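Local coordinates for putative cytoplasmic protein (Salmonella enterica subsp. enterica serovar Typhimurium, PDB 4J32), which probably hydrolyses peptidoglycan as a papain-like NlpC/P60 cysteine amidase delivered by the type VI secretion system, and is bound by the immunity protein Tai4, at residues R137-L142 against C148-H153. Sequence-based numbering, arbitrary orientation. Where two conformers were deposited one is given.
Sequences RGHVTL and CSDQCH
With CG anti to the backbone N (chi1 -161°), the ring of H139 swings out from its strand to meet D150, whose CG lies between backbone N and carbonyl carbon (chi1 56°). H139 NE2 then donates a nearly straight hydrogen bond to the syn lone pair of D150 OD2 (2.8 Å). The acceptor lies in the imidazole plane, and ring and carboxylate are almost coplanar, a geometry that would restrain the rotation of the ring. The other oxygen, D150 OD1, receives a weak hydrogen bond from T141 OG1 (2.9 Å), two residues along the same face of the strand. A strand histidine paired edge-on with a carboxylate resembles the His–acid pair of papain-like NlpC/P60 peptidases; within this chain the strand lies at the edge of a four-stranded antiparallel sheet. A type I turn from C148 to Q151 is fastened to L142 twice: S149 N donates to L142 O at 2.9 Å, approaching from above the carbonyl plane, and L142 N donates to S149 OG at 3.2 Å. The methyl T141 CG2 rests against C148 SG (3.7 Å), while F26 of helix 19-28 touches both T141 and S149.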
loop_
_atom_site.group_PDB
_atom_site.type_symbol
_atom_site.label_atom_id
_atom_site.label_comp_id
_atom_site.label_asym_id
_atom_site.label_seq_id
_atom_site.Cartn_x
_atom_site.Cartn_y
_atom_site.Cartn_z
ATOM N N ARG A 137 2.859 -13.743 18.711
ATOM C CA ARG A 137 3.949 -14.523 19.292
ATOM C C ARG A 137 3.445 -15.904 19.701
ATOM O O ARG A 137 4.209 -16.733 20.193
ATOM C CB ARG A 137 4.501 -13.812 20.537
ATOM C CG ARG A 137 5.384 -12.586 20.304
ATOM C CD ARG A 137 6.670 -12.963 19.665
ATOM N NE ARG A 137 6.457 -12.876 18.226
ATOM C CZ ARG A 137 7.117 -13.570 17.314
ATOM N NH1 ARG A 137 8.049 -14.449 17.650
ATOM N NH2 ARG A 137 6.794 -13.396 16.054
ATOM N N GLY A 138 2.153 -16.148 19.545
ATOM C CA GLY A 138 1.602 -17.395 20.050
ATOM C C GLY A 138 0.110 -17.467 19.897
ATOM O O GLY A 138 -0.481 -16.673 19.158
ATOM N N HIS A 139 -0.488 -18.431 20.595
ATOM C CA HIS A 139 -1.916 -18.717 20.453
ATOM C C HIS A 139 -2.406 -19.208 21.813
ATOM O O HIS A 139 -1.617 -19.766 22.593
ATOM C CB HIS A 139 -2.142 -19.807 19.393
ATOM C CG HIS A 139 -3.542 -19.838 18.859
ATOM N ND1 HIS A 139 -4.060 -18.838 18.064
ATOM C CD2 HIS A 139 -4.535 -20.747 19.017
ATOM C CE1 HIS A 139 -5.311 -19.130 17.749
ATOM N NE2 HIS A 139 -5.625 -20.282 18.323
ATOM N N VAL A 140 -3.681 -18.961 22.093
ATOM C CA VAL A 140 -4.338 -19.406 23.332
ATOM C C VAL A 140 -5.657 -20.034 22.921
ATOM O O VAL A 140 -6.431 -19.417 22.170
ATOM C CB VAL A 140 -4.739 -18.240 24.283
ATOM C CG1 VAL A 140 -5.065 -18.783 25.702
ATOM C CG2 VAL A 140 -3.702 -17.147 24.334
ATOM N N THR A 141 -5.918 -21.251 23.396
ATOM C CA THR A 141 -7.166 -21.944 23.040
ATOM C C THR A 141 -7.514 -23.008 24.102
ATOM O O THR A 141 -6.851 -23.083 25.135
ATOM C CB THR A 141 -7.110 -22.544 21.597
ATOM O OG1 THR A 141 -8.426 -22.943 21.171
ATOM C CG2 THR A 141 -6.152 -23.694 21.510
ATOM N N LEU A 142 -8.560 -23.794 23.851
ATOM C CA LEU A 142 -8.871 -24.922 24.723
ATOM C C LEU A 142 -8.380 -26.206 24.086
ATOM O O LEU A 142 -8.223 -26.294 22.863
ATOM C CB LEU A 142 -10.385 -25.023 24.990
ATOM C CG LEU A 142 -11.027 -23.775 25.606
ATOM C CD1 LEU A 142 -12.483 -24.078 25.817
ATOM C CD2 LEU A 142 -10.374 -23.417 26.930
ATOM N N CYS A 148 -7.560 -29.202 19.744
ATOM C CA CYS A 148 -7.898 -27.854 20.203
ATOM C C CYS A 148 -9.337 -27.551 19.814
ATOM O O CYS A 148 -9.863 -28.133 18.875
ATOM C CB CYS A 148 -7.008 -26.792 19.564
ATOM S SG CYS A 148 -5.252 -26.979 19.989
ATOM N N SER A 149 -9.939 -26.613 20.530
ATOM C CA SER A 149 -11.334 -26.221 20.290
ATOM C C SER A 149 -11.491 -25.465 18.965
ATOM O O SER A 149 -12.586 -25.420 18.406
ATOM C CB SER A 149 -11.830 -25.369 21.449
ATOM O OG SER A 149 -10.905 -24.334 21.763
ATOM N N ASP A 150 -10.405 -24.862 18.470
ATOM C CA ASP A 150 -10.450 -24.174 17.173
ATOM C C ASP A 150 -9.671 -24.901 16.094
ATOM O O ASP A 150 -9.297 -24.302 15.075
ATOM C CB ASP A 150 -9.994 -22.705 17.299
ATOM C CG ASP A 150 -8.606 -22.560 17.917
ATOM O OD1 ASP A 150 -8.018 -23.553 18.388
ATOM O OD2 ASP A 150 -8.106 -21.419 17.920
ATOM N N GLN A 151 -9.442 -26.198 16.297
ATOM C CA GLN A 151 -8.675 -27.005 15.348
ATOM C C GLN A 151 -9.164 -26.805 13.914
ATOM O O GLN A 151 -8.371 -26.792 12.975
ATOM C CB GLN A 151 -8.671 -28.490 15.742
ATOM C CG GLN A 151 -7.530 -29.261 15.079
ATOM C CD GLN A 151 -6.682 -30.073 16.046
ATOM O OE1 GLN A 151 -6.242 -29.589 17.106
ATOM N NE2 GLN A 151 -6.404 -31.314 15.659
ATOM N N CYS A 152 -10.472 -26.589 13.798
ATOM C CA CYS A 152 -11.104 -26.385 12.497
ATOM C C CYS A 152 -10.581 -25.137 11.777
ATOM O O CYS A 152 -10.616 -25.087 10.541
ATOM C CB CYS A 152 -12.635 -26.352 12.620
ATOM S SG CYS A 152 -13.366 -24.709 12.828
ATOM N N HIS A 153 -10.067 -24.161 12.527
ATOM C CA HIS A 153 -9.451 -22.960 11.959
ATOM C C HIS A 153 -7.922 -23.067 11.907
ATOM O O HIS A 153 -7.273 -22.291 11.201
ATOM C CB HIS A 153 -9.851 -21.710 12.759
ATOM C CG HIS A 153 -11.322 -21.589 12.995
ATOM N ND1 HIS A 153 -12.205 -21.193 12.011
ATOM C CD2 HIS A 153 -12.069 -21.824 14.098
ATOM C CE1 HIS A 153 -13.433 -21.181 12.502
ATOM N NE2 HIS A 153 -13.377 -21.568 13.764
#